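Local structure of paraflagellar rod component (Trypanosoma brucei, 2Q0X) at residues R137-G142 with A285-F290; G142-P147 with L229-N234; D184-P189 with L272-K277; F265-D270 with S281-A286. The protein is of unknown function but adopts the alpha/beta-hydrolase fold and is named as a component of the paraflagellar rod. One frame throughout, in Å; residues are numbered along the deposited sequence.

Contact 1. Residues R137-G142 with A285-F290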
loop_
_atom_site.group_PDB
_atom_site.type_symbol
_atom_site.label_atom_id
_atom_site.label_comp_id
_atom_site.label_asym_id
_atom_site.label_seq_id
_atom_site.Cartn_x
_atom_site.Cartn_y
_atom_site.Cartn_z
ATOM N N ARG A 137 22.102 3.079 14.051
ATOM C CA ARG A 137 21.904 4.476 13.674
ATOM C C ARG A 137 20.441 4.685 13.482
ATOM O O ARG A 137 19.730 3.791 13.058
ATOM C CB ARG A 137 22.624 4.844 12.357
ATOM C CG ARG A 137 24.111 5.086 12.473
ATOM C CD ARG A 137 24.899 3.815 12.233
ATOM N NE ARG A 137 26.109 3.722 13.078
ATOM C CZ ARG A 137 27.334 3.942 12.641
ATOM N NH1 ARG A 137 27.538 4.304 11.392
ATOM N NH2 ARG A 137 28.354 3.799 13.437
ATOM N N VAL A 138 19.999 5.889 13.806
ATOM C CA VAL A 138 18.638 6.290 13.584
ATOM C C VAL A 138 18.639 7.623 12.829
ATOM O O VAL A 138 19.403 8.526 13.140
ATOM C CB VAL A 138 17.852 6.377 14.916
ATOM C CG1 VAL A 138 16.461 6.878 14.674
ATOM C CG2 VAL A 138 17.820 4.971 15.636
ATOM N N ILE A 139 17.779 7.722 11.823
ATOM C CA ILE A 139 17.586 8.954 11.070
ATOM C C ILE A 139 16.102 9.269 11.066
ATOM O O ILE A 139 15.309 8.454 10.626
ATOM C CB ILE A 139 18.073 8.811 9.580
ATOM C CG1 ILE A 139 19.548 8.400 9.507
ATOM C CG2 ILE A 139 17.768 10.098 8.792
ATOM C CD1 ILE A 139 19.913 7.524 8.286
ATOM N N LEU A 140 15.735 10.456 11.523
ATOM C CA LEU A 140 14.337 10.837 11.563
ATOM C C LEU A 140 14.134 12.164 10.858
ATOM O O LEU A 140 14.856 13.126 11.099
ATOM C CB LEU A 140 13.831 10.936 13.007
ATOM C CG LEU A 140 14.073 9.746 13.947
ATOM C CD1 LEU A 140 13.709 10.093 15.386
ATOM C CD2 LEU A 140 13.366 8.537 13.473
ATOM N N HIS A 141 13.132 12.204 9.991
ATOM C CA HIS A 141 12.741 13.430 9.295
ATOM C C HIS A 141 11.382 13.852 9.777
ATOM O O HIS A 141 10.480 13.022 9.939
ATOM C CB HIS A 141 12.744 13.259 7.768
ATOM C CG HIS A 141 12.411 14.517 7.015
ATOM N ND1 HIS A 141 11.119 14.977 6.873
ATOM C CD2 HIS A 141 13.201 15.418 6.387
ATOM C CE1 HIS A 141 11.128 16.099 6.176
ATOM N NE2 HIS A 141 12.380 16.393 5.876
ATOM N N GLY A 142 11.249 15.158 10.002
ATOM C CA GLY A 142 9.956 15.744 10.256
ATOM C C GLY A 142 9.829 17.187 9.831
ATOM O O GLY A 142 10.806 17.951 9.820
ATOM N N ALA A 285 23.121 14.236 0.818
ATOM C CA ALA A 285 24.404 14.628 1.372
ATOM C C ALA A 285 24.451 14.506 2.904
ATOM O O ALA A 285 25.430 14.023 3.442
ATOM C CB ALA A 285 24.753 16.039 0.936
ATOM N N ALA A 286 23.395 14.938 3.589
ATOM C CA ALA A 286 23.327 14.863 5.052
ATOM C C ALA A 286 23.279 13.399 5.552
ATOM O O ALA A 286 23.920 13.045 6.544
ATOM C CB ALA A 286 22.103 15.648 5.575
ATOM N N ILE A 287 22.535 12.555 4.851
ATOM C CA ILE A 287 22.434 11.147 5.229
ATOM C C ILE A 287 23.776 10.443 5.028
ATOM O O ILE A 287 24.224 9.729 5.906
ATOM C CB ILE A 287 21.304 10.423 4.456
ATOM C CG1 ILE A 287 19.953 10.914 4.958
ATOM C CG2 ILE A 287 21.382 8.897 4.622
ATOM C CD1 ILE A 287 18.785 10.523 4.069
ATOM N N LEU A 288 24.402 10.654 3.877
ATOM C CA LEU A 288 25.698 10.040 3.560
ATOM C C LEU A 288 26.804 10.474 4.529
ATOM O O LEU A 288 27.588 9.644 4.973
ATOM C CB LEU A 288 26.125 10.388 2.133
ATOM C CG LEU A 288 25.538 9.551 0.988
ATOM C CD1 LEU A 288 25.984 10.145 -0.340
ATOM C CD2 LEU A 288 25.980 8.100 1.101
ATOM N N GLN A 289 26.865 11.776 4.812
ATOM C CA GLN A 289 27.880 12.360 5.696
ATOM C C GLN A 289 27.685 11.883 7.137
ATOM O O GLN A 289 28.636 11.590 7.830
ATOM C CB GLN A 289 27.823 13.893 5.624
ATOM C CG GLN A 289 28.896 14.634 6.460
ATOM C CD GLN A 289 30.261 14.711 5.770
ATOM O OE1 GLN A 289 30.548 13.974 4.817
ATOM N NE2 GLN A 289 31.114 15.619 6.257
ATOM N N PHE A 290 26.439 11.796 7.574
ATOM C CA PHE A 290 26.114 11.234 8.879
ATOM C C PHE A 290 26.586 9.779 9.001
ATOM O O PHE A 290 27.252 9.410 9.948
ATOM C CB PHE A 290 24.597 11.311 9.106
ATOM C CG PHE A 290 24.123 10.525 10.292
ATOM C CD1 PHE A 290 23.362 9.385 10.127
ATOM C CD2 PHE A 290 24.445 10.926 11.574
ATOM C CE1 PHE A 290 22.922 8.650 11.239
ATOM C CE2 PHE A 290 24.013 10.184 12.673
ATOM C CZ PHE A 290 23.244 9.053 12.485
#
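In this alpha/beta-hydrolase fold the last helix, 280-299, packs against the central sheet, and Phe-290 of this helix reaches strand 135-143, meeting Arg-137 and Ile-139. Strand and helix segments run nearly antiparallel, at 163°, with axes 10.7 Å apart. Phe-290 bridges that gap because its CG stands anti to the backbone N (chi1 169°), sending the ring out toward the strand. Its CE1 atom does most of the touching: it lies 3.8 Å from Ile-139 CG1 and 4.0 Å from Arg-137 CG. Phe-290 CZ comes within 3.9 Å of Val-138 O. All three neighbours approach the ring obliquely, and the side chains of Ile-139 and Phe-290 run alongside one another, pointing opposite ways. One turn earlier on the helix, Ile-287 presents its CG2 branch to Ile-139 CD1 at 4.2 Å, the two side chains lying roughly perpendicular. Phe-113 of strand 110-115 touches both isoleucines, while Leu-228 and Pro-226 also touch Phe-290. Val-138 points the other way, onto Val-122 and Leu-126 of helix 119-128, so the strand is sandwiched between helices. Only the aliphatic start of Arg-137 belongs to the ring contact; its bent chain carries the guanidinium onward to a salt bridge from NH1 to Asp-295, farther along the same helix. Within these two segments the sheet and helix are thus held by shape and burial of carbon, while the charge of Arg-137 is paired with the helix beyond Phe-290.

Contact 2. Residues G142-P147 with L229-N234; sequences GVVCDP and LMLAHN
Met-230 makes the first link, its O accepting a hydrogen bond from Gly-142 N at 2.9 Å (N-H...O 164°). At Leu-231 the backbone CA-H leans on Gly-142 O, and the side chain reaches forward until CD2 lies 4.2 Å from Val-144 CG1; Trp-205 of helix 200-209 touches both residues. Ala-232 comes next and is held from both its polar backbone atoms: its N donates to Gly-142 O at 3.0 Å, and its O accepts from Val-144 N at 2.9 Å. This is the ladder of two neighbouring parallel strands, 135-143 and 227-232, in the sheet of an alpha/beta-hydrolase fold, here at their C-terminal ends. On the face away from Leu-231, Ala-232 CB looks to Val-143 CG2 and also touches His-141 and Asp-267. At His-233, CB lies only 3.3 Å from Val-144 O. With CG between the backbone N and the carbonyl carbon (chi1 59°), the ring turns so that ND1 donates to Asn-234 O at 2.8 Å, arriving from above the carbonyl plane. Asn-234 N then gives its hydrogen to a water, which in turn donates to Val-144 O at 2.8 Å and so links the two segments.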
loop_
_atom_site.group_PDB
_atom_site.type_symbol
_atom_site.label_atom_id
_atom_site.label_comp_id
_atom_site.label_asym_id
_atom_site.label_seq_id
_atom_site.Cartn_x
_atom_site.Cartn_y
_atom_site.Cartn_z
ATOM N N GLY A 142 11.249 15.158 10.002
ATOM C CA GLY A 142 9.956 15.744 10.256
ATOM C C GLY A 142 9.829 17.187 9.831
ATOM O O GLY A 142 10.806 17.951 9.820
ATOM N N VAL A 143 8.603 17.547 9.472
ATOM C CA VAL A 143 8.209 18.930 9.256
ATOM C C VAL A 143 7.605 19.432 10.545
ATOM O O VAL A 143 6.742 18.792 11.124
ATOM C CB VAL A 143 7.164 19.058 8.150
ATOM C CG1 VAL A 143 6.766 20.553 7.959
ATOM C CG2 VAL A 143 7.678 18.399 6.845
ATOM N N VAL A 144 8.054 20.590 10.991
ATOM C CA VAL A 144 7.583 21.157 12.253
ATOM C C VAL A 144 6.871 22.488 11.994
ATOM O O VAL A 144 7.134 23.148 10.994
ATOM C CB VAL A 144 8.752 21.367 13.237
ATOM C CG1 VAL A 144 9.351 20.040 13.603
ATOM C CG2 VAL A 144 9.827 22.296 12.628
ATOM N N CYS A 145 5.973 22.850 12.907
ATOM C CA CYS A 145 5.304 24.148 12.896
ATOM C C CYS A 145 5.432 24.834 14.272
ATOM O O CYS A 145 5.969 24.267 15.217
ATOM C CB CYS A 145 3.838 23.956 12.528
ATOM S SG CYS A 145 2.905 22.989 13.724
ATOM N N ASP A 146 4.933 26.060 14.376
ATOM C CA ASP A 146 4.868 26.764 15.651
ATOM C C ASP A 146 4.019 25.954 16.642
ATOM O O ASP A 146 2.899 25.612 16.327
ATOM C CB ASP A 146 4.272 28.166 15.454
ATOM C CG ASP A 146 4.444 29.071 16.674
ATOM O OD1 ASP A 146 4.461 28.589 17.828
ATOM O OD2 ASP A 146 4.563 30.292 16.473
ATOM N N PRO A 147 4.565 25.639 17.837
ATOM C CA PRO A 147 3.806 24.911 18.867
ATOM C C PRO A 147 2.498 25.579 19.295
ATOM O O PRO A 147 1.588 24.890 19.767
ATOM C CB PRO A 147 4.776 24.860 20.049
ATOM C CG PRO A 147 6.112 25.010 19.457
ATOM C CD PRO A 147 5.951 25.906 18.275
ATOM N N LEU A 229 18.608 14.026 13.241
ATOM C CA LEU A 229 17.303 14.665 13.107
ATOM C C LEU A 229 17.324 15.603 11.904
ATOM O O LEU A 229 18.176 16.495 11.809
ATOM C CB LEU A 229 16.959 15.467 14.378
ATOM C CG LEU A 229 16.628 14.644 15.627
ATOM C CD1 LEU A 229 16.174 15.591 16.704
ATOM C CD2 LEU A 229 15.546 13.586 15.337
ATOM N N MET A 230 16.382 15.381 10.990
ATOM C CA MET A 230 16.252 16.178 9.783
ATOM C C MET A 230 14.972 16.970 9.885
ATOM O O MET A 230 13.893 16.422 9.811
ATOM C CB MET A 230 16.232 15.285 8.549
ATOM C CG MET A 230 17.446 14.377 8.430
ATOM S SD MET A 230 17.276 13.227 7.059
ATOM C CE MET A 230 17.563 14.334 5.672
ATOM N N LEU A 231 15.119 18.276 10.071
ATOM C CA LEU A 231 13.996 19.165 10.310
ATOM C C LEU A 231 13.743 20.087 9.101
ATOM O O LEU A 231 14.680 20.618 8.506
ATOM C CB LEU A 231 14.255 19.985 11.575
ATOM C CG LEU A 231 14.478 19.148 12.833
ATOM C CD1 LEU A 231 14.903 19.983 14.009
ATOM C CD2 LEU A 231 13.193 18.346 13.141
ATOM N N ALA A 232 12.463 20.215 8.755
ATOM C CA ALA A 232 11.982 21.125 7.737
ATOM C C ALA A 232 10.762 21.868 8.279
ATOM O O ALA A 232 10.163 21.448 9.256
ATOM C CB ALA A 232 11.605 20.354 6.483
ATOM N N HIS A 233 10.406 22.976 7.636
ATOM C CA HIS A 233 9.188 23.721 7.973
ATOM C C HIS A 233 8.757 24.547 6.778
ATOM O O HIS A 233 9.587 24.873 5.939
ATOM C CB HIS A 233 9.449 24.629 9.178
ATOM C CG HIS A 233 10.554 25.623 8.966
ATOM N ND1 HIS A 233 10.347 26.866 8.391
ATOM C CD2 HIS A 233 11.875 25.568 9.274
ATOM C CE1 HIS A 233 11.493 27.522 8.340
ATOM N NE2 HIS A 233 12.434 26.763 8.877
ATOM N N ASN A 234 7.464 24.872 6.694
ATOM C CA ASN A 234 6.966 25.817 5.687
ATOM C C ASN A 234 7.659 27.168 5.852
ATOM O O ASN A 234 7.984 27.571 6.969
ATOM C CB ASN A 234 5.442 25.998 5.786
ATOM C CG ASN A 234 4.891 26.974 4.741
ATOM O OD1 ASN A 234 4.558 28.111 5.057
ATOM N ND2 ASN A 234 4.809 26.529 3.488
HETATM O O HOH W 1 5.708 24.273 8.826
#

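Contact 3. Residues D184-P189 with L272-K277; sequences DIPITP and LRRVLK
A buried arginine in a left-handed backbone conformation, Arg-273 (phi 63°), grips Asp-184 side-on with two nitrogens. NE donates to Asp-184 OD2 at 2.7 Å, close to the guanidinium plane, and NH2 to Asp-184 OD1 at 3.1 Å on the syn lone pair. The salt bridge is not flat: carboxylate and guanidinium planes stand 36° apart. Asp-184 carries CG between its backbone N and carbonyl carbon (chi1 45°), which folds OD1 back over its own chain, where Ile-185 N donates to it at 2.8 Å from above the carboxylate plane. That second donor helps fix the rotation of the carboxylate. Ile-185 then lays CD1 over one face of the Arg-273 guanidinium, 3.7 Å from NH2, and its CG1 rests 3.5 Å from Leu-272 O. A similar cover is repeated next door, where Pro-186 sets CG over a face of the Arg-274 guanidinium, 3.5 Å from NH1, and CD against the arginine's CD and NE. Leu-272 CD2 sits against Asp-184 CB at 3.9 Å. The third guanidinium nitrogen of Arg-273, NH1, is hydrogen-bonded to Val-143 O and Thr-199 OG1, while Arg-274 packs on Tyr-25 of the second subunit. The contact joins the loop between helices 154-170 and 189-193, the latter N-capped by Thr-188, to the turn between the short antiparallel strands 268-269 and 275-277; beyond that turn, Val-275 packs on His-141 and Val-143 of strand 135-143.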
loop_
_atom_site.group_PDB
_atom_site.type_symbol
_atom_site.label_atom_id
_atom_site.label_comp_id
_atom_site.label_asym_id
_atom_site.label_seq_id
_atom_site.Cartn_x
_atom_site.Cartn_y
_atom_site.Cartn_z
ATOM N N ASP A 184 -3.151 17.487 11.209
ATOM C CA ASP A 184 -2.792 17.979 9.866
ATOM C C ASP A 184 -2.354 16.880 8.892
ATOM O O ASP A 184 -2.947 16.707 7.843
ATOM C CB ASP A 184 -1.730 19.095 9.937
ATOM C CG ASP A 184 -0.594 18.789 10.896
ATOM O OD1 ASP A 184 -0.541 17.670 11.432
ATOM O OD2 ASP A 184 0.244 19.681 11.119
ATOM N N ILE A 185 -1.303 16.147 9.241
ATOM C CA ILE A 185 -0.806 15.065 8.409
ATOM C C ILE A 185 -1.868 13.953 8.414
ATOM O O ILE A 185 -2.500 13.728 9.447
ATOM C CB ILE A 185 0.551 14.564 8.963
ATOM C CG1 ILE A 185 1.625 15.655 8.785
ATOM C CG2 ILE A 185 0.974 13.245 8.296
ATOM C CD1 ILE A 185 2.887 15.389 9.564
ATOM N N PRO A 186 -2.100 13.283 7.260
ATOM C CA PRO A 186 -3.066 12.178 7.263
ATOM C C PRO A 186 -2.720 11.028 8.210
ATOM O O PRO A 186 -1.598 10.508 8.196
ATOM C CB PRO A 186 -3.082 11.712 5.806
ATOM C CG PRO A 186 -2.564 12.847 5.026
ATOM C CD PRO A 186 -1.562 13.529 5.910
ATOM N N ILE A 187 -3.688 10.646 9.036
ATOM C CA ILE A 187 -3.466 9.693 10.118
ATOM C C ILE A 187 -4.794 9.085 10.572
ATOM O O ILE A 187 -5.830 9.776 10.598
ATOM C CB ILE A 187 -2.742 10.378 11.316
ATOM C CG1 ILE A 187 -2.341 9.355 12.387
ATOM C CG2 ILE A 187 -3.616 11.493 11.923
ATOM C CD1 ILE A 187 -1.226 9.833 13.313
ATOM N N THR A 188 -4.777 7.796 10.910
ATOM C CA THR A 188 -5.984 7.138 11.389
ATOM C C THR A 188 -6.136 7.386 12.886
ATOM O O THR A 188 -5.140 7.531 13.590
ATOM C CB THR A 188 -6.007 5.615 11.081
ATOM O OG1 THR A 188 -4.891 4.963 11.697
ATOM C CG2 THR A 188 -5.990 5.360 9.597
ATOM N N PRO A 189 -7.387 7.486 13.375
ATOM C CA PRO A 189 -7.583 7.560 14.829
ATOM C C PRO A 189 -6.865 6.437 15.594
ATOM O O PRO A 189 -6.287 6.693 16.650
ATOM C CB PRO A 189 -9.104 7.474 14.994
ATOM C CG PRO A 189 -9.662 7.993 13.694
ATOM C CD PRO A 189 -8.656 7.589 12.633
ATOM N N LEU A 272 0.263 21.992 6.045
ATOM C CA LEU A 272 -0.244 20.818 6.779
ATOM C C LEU A 272 0.894 19.845 7.099
ATOM O O LEU A 272 0.674 18.651 7.316
ATOM C CB LEU A 272 -1.368 20.147 5.983
ATOM C CG LEU A 272 -2.625 21.016 5.816
ATOM C CD1 LEU A 272 -3.522 20.430 4.739
ATOM C CD2 LEU A 272 -3.403 21.183 7.118
ATOM N N ARG A 273 2.109 20.392 7.128
ATOM C CA ARG A 273 3.338 19.677 7.524
ATOM C C ARG A 273 3.674 18.515 6.590
ATOM O O ARG A 273 4.225 17.505 7.022
ATOM C CB ARG A 273 3.273 19.217 8.982
ATOM C CG ARG A 273 3.321 20.372 9.964
ATOM C CD ARG A 273 3.676 19.927 11.349
ATOM N NE ARG A 273 2.740 18.935 11.870
ATOM C CZ ARG A 273 3.090 17.765 12.394
ATOM N NH1 ARG A 273 4.358 17.425 12.506
ATOM N NH2 ARG A 273 2.160 16.931 12.824
ATOM N N ARG A 274 3.357 18.693 5.306
ATOM C CA ARG A 274 3.667 17.725 4.282
ATOM C C ARG A 274 4.784 18.252 3.380
ATOM O O ARG A 274 4.794 19.408 3.011
ATOM C CB ARG A 274 2.405 17.439 3.470
ATOM C CG ARG A 274 1.230 16.972 4.353
ATOM C CD ARG A 274 0.637 15.667 3.862
ATOM N NE ARG A 274 -0.621 15.874 3.146
ATOM C CZ ARG A 274 -1.222 14.961 2.384
ATOM N NH1 ARG A 274 -0.681 13.760 2.183
ATOM N NH2 ARG A 274 -2.371 15.263 1.805
ATOM N N VAL A 275 5.739 17.398 3.049
ATOM C CA VAL A 275 6.804 17.782 2.141
ATOM C C VAL A 275 6.261 17.706 0.709
ATOM O O VAL A 275 5.776 16.657 0.262
ATOM C CB VAL A 275 8.075 16.908 2.344
ATOM C CG1 VAL A 275 9.123 17.201 1.286
ATOM C CG2 VAL A 275 8.644 17.146 3.720
ATOM N N LEU A 276 6.290 18.843 0.023
ATOM C CA LEU A 276 5.914 18.921 -1.378
ATOM C C LEU A 276 7.129 18.640 -2.255
ATOM O O LEU A 276 7.015 18.041 -3.318
ATOM C CB LEU A 276 5.358 20.316 -1.706
ATOM C CG LEU A 276 4.126 20.767 -0.913
ATOM C CD1 LEU A 276 3.757 22.222 -1.269
ATOM C CD2 LEU A 276 2.941 19.827 -1.155
ATOM N N LYS A 277 8.292 19.111 -1.825
ATOM C CA LYS A 277 9.526 18.869 -2.557
ATOM C C LYS A 277 10.671 18.871 -1.553
ATOM O O LYS A 277 10.873 19.847 -0.841
ATOM C CB LYS A 277 9.736 19.944 -3.625
ATOM C CG LYS A 277 10.890 19.669 -4.613
ATOM C CD LYS A 277 11.018 20.815 -5.630
ATOM C CE LYS A 277 12.369 20.816 -6.369
ATOM N NZ LYS A 277 12.418 21.820 -7.476
#

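Contact 4. Residues F265-D270 with S281-A286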
loop_
_atom_site.group_PDB
_atom_site.type_symbol
_atom_site.label_atom_id
_atom_site.label_comp_id
_atom_site.label_asym_id
_atom_site.label_seq_id
_atom_site.Cartn_x
_atom_site.Cartn_y
_atom_site.Cartn_z
ATOM N N PHE A 265 16.580 21.548 6.706
ATOM C CA PHE A 265 16.519 21.333 5.261
ATOM C C PHE A 265 15.544 22.292 4.601
ATOM O O PHE A 265 14.483 22.600 5.157
ATOM C CB PHE A 265 16.180 19.869 4.968
ATOM C CG PHE A 265 17.216 18.932 5.509
ATOM C CD1 PHE A 265 17.238 18.609 6.862
ATOM C CD2 PHE A 265 18.232 18.453 4.694
ATOM C CE1 PHE A 265 18.227 17.798 7.376
ATOM C CE2 PHE A 265 19.221 17.642 5.209
ATOM C CZ PHE A 265 19.212 17.311 6.555
ATOM N N ASN A 266 15.906 22.752 3.403
ATOM C CA ASN A 266 15.096 23.709 2.658
ATOM C C ASN A 266 14.017 22.997 1.830
ATOM O O ASN A 266 13.777 23.346 0.686
ATOM C CB ASN A 266 15.998 24.589 1.765
ATOM C CG ASN A 266 17.050 25.344 2.568
ATOM O OD1 ASN A 266 16.723 26.151 3.435
ATOM N ND2 ASN A 266 18.320 25.062 2.300
ATOM N N ASP A 267 13.367 22.005 2.433
ATOM C CA ASP A 267 12.232 21.316 1.833
ATOM C C ASP A 267 11.113 22.306 1.578
ATOM O O ASP A 267 10.877 23.184 2.385
ATOM C CB ASP A 267 11.704 20.236 2.791
ATOM C CG ASP A 267 12.698 19.110 3.025
ATOM O OD1 ASP A 267 13.711 19.028 2.310
ATOM O OD2 ASP A 267 12.463 18.305 3.931
ATOM N N THR A 268 10.418 22.164 0.460
ATOM C CA THR A 268 9.178 22.907 0.260
ATOM C C THR A 268 8.052 22.114 0.934
ATOM O O THR A 268 7.844 20.934 0.638
ATOM C CB THR A 268 8.901 23.129 -1.220
ATOM O OG1 THR A 268 10.076 23.684 -1.821
ATOM C CG2 THR A 268 7.704 24.063 -1.415
ATOM N N CYS A 269 7.366 22.764 1.871
ATOM C CA CYS A 269 6.308 22.141 2.650
ATOM C C CYS A 269 5.033 22.951 2.539
ATOM O O CYS A 269 5.087 24.171 2.430
ATOM C CB CYS A 269 6.730 22.047 4.117
ATOM S SG CYS A 269 8.366 21.297 4.375
ATOM N N ASP A 270 3.879 22.293 2.564
ATOM C CA ASP A 270 2.629 23.045 2.626
ATOM C C ASP A 270 2.382 23.464 4.079
ATOM O O ASP A 270 3.300 23.398 4.898
ATOM C CB ASP A 270 1.460 22.269 1.986
ATOM C CG ASP A 270 1.080 21.016 2.746
ATOM O OD1 ASP A 270 1.569 20.810 3.857
ATOM O OD2 ASP A 270 0.269 20.233 2.215
ATOM N N SER A 281 19.223 17.139 -2.821
ATOM C CA SER A 281 20.676 17.112 -2.693
ATOM C C SER A 281 21.132 17.269 -1.237
ATOM O O SER A 281 22.146 16.694 -0.837
ATOM C CB SER A 281 21.279 18.250 -3.523
ATOM O OG SER A 281 22.267 17.764 -4.415
ATOM N N GLU A 282 20.416 18.100 -0.477
ATOM C CA GLU A 282 20.693 18.287 0.952
ATOM C C GLU A 282 20.435 16.993 1.736
ATOM O O GLU A 282 21.285 16.582 2.516
ATOM C CB GLU A 282 19.839 19.411 1.547
ATOM C CG GLU A 282 20.155 20.833 1.030
ATOM C CD GLU A 282 19.173 21.872 1.588
ATOM O OE1 GLU A 282 18.372 21.512 2.491
ATOM O OE2 GLU A 282 19.196 23.037 1.131
ATOM N N HIS A 283 19.280 16.357 1.511
ATOM C CA HIS A 283 18.945 15.077 2.175
ATOM C C HIS A 283 19.999 14.013 1.887
ATOM O O HIS A 283 20.498 13.374 2.801
ATOM C CB HIS A 283 17.601 14.523 1.717
ATOM C CG HIS A 283 16.409 15.243 2.263
ATOM N ND1 HIS A 283 15.313 14.576 2.758
ATOM C CD2 HIS A 283 16.117 16.563 2.351
ATOM C CE1 HIS A 283 14.408 15.455 3.156
ATOM N NE2 HIS A 283 14.870 16.668 2.920
ATOM N N VAL A 284 20.337 13.821 0.621
ATOM C CA VAL A 284 21.278 12.764 0.265
ATOM C C VAL A 284 22.633 13.005 0.935
ATOM O O VAL A 284 23.207 12.102 1.548
ATOM C CB VAL A 284 21.431 12.635 -1.265
ATOM C CG1 VAL A 284 22.645 11.768 -1.633
ATOM C CG2 VAL A 284 20.144 12.059 -1.869
ATOM N N ALA A 285 23.121 14.236 0.818
ATOM C CA ALA A 285 24.404 14.628 1.372
ATOM C C ALA A 285 24.451 14.506 2.904
ATOM O O ALA A 285 25.430 14.023 3.442
ATOM C CB ALA A 285 24.753 16.039 0.936
ATOM N N ALA A 286 23.395 14.938 3.589
ATOM C CA ALA A 286 23.327 14.863 5.052
ATOM C C ALA A 286 23.279 13.399 5.552
ATOM O O ALA A 286 23.920 13.045 6.544
ATOM C CB ALA A 286 22.103 15.648 5.575
#
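His-283 NE2 donates to Asp-267 OD1 at 2.7 Å, a His-carboxylate hydrogen bond linking helix 280-299, the last of the alpha/beta-hydrolase fold, to the loop that leaves the edge of its sheet. OD1 receives it on the syn lone pair, although the oxygen lies 21° out of the imidazole plane; a weak second bond runs from NE2 to Asp-267 OD2 at 3.1 Å. Beside this pair stands Phe-265, whose CG lies anti to its carbonyl carbon (chi1 -61°), turning the ring toward the helix. Its rim meets Ala-286, with CZ 3.5 Å from Ala-286 CB in the ring plane, and its CD2 is 3.7 Å from Glu-282 CB. The rings of Phe-265 and His-283 sit obliquely, centroids 5.0 Å apart and planes at 65°. On the outer side the extended chain of Glu-282 runs alongside Phe-265 to the backbone of the loop: Asn-266 N donates to Glu-282 OE1 at 2.9 Å, again on a syn lone pair. Asn-266 ND2 also bonds to Glu-282 OE2, but so short in the model that its length is doubtful. Farther out, Met-230 of strand 227-232 touches both Phe-265 and His-283, and Ala-232 lies against Asp-267. The carboxylate of Asp-267 has two further partners: OD1 is bonded to Ala-279 N just before the helix, and OD2 to His-141 NE2. At the far side of the imidazole, His-283 ND1 is hydrogen-bonded to Tyr-56 OH.

How the contacts relate
The four contacts lie on and beside the part of the central sheet formed by strands 135-143 and 227-232, their centres 11 to 20 Å apart. Contacts 1 and 2 share Gly-142 and strand 135-143. Contact 4, about 11 Å from each of them, shares Ala-285, Ala-286 and helix 280-299 with contact 1; its loop follows the sheet's edge strand. Contact 3 joins contact 4 through the two-stranded sheet of 268-269 and 275-277, and touches contact 2, about 12 Å away. Along the chain, contact 1 spans contacts 2 and 3, whose segments alternate; contact 4 opens after contact 2 closes and alternates with contact 3. Residues 229-290 thus pack onto strand 135-143, the loop at 184-189 and one another.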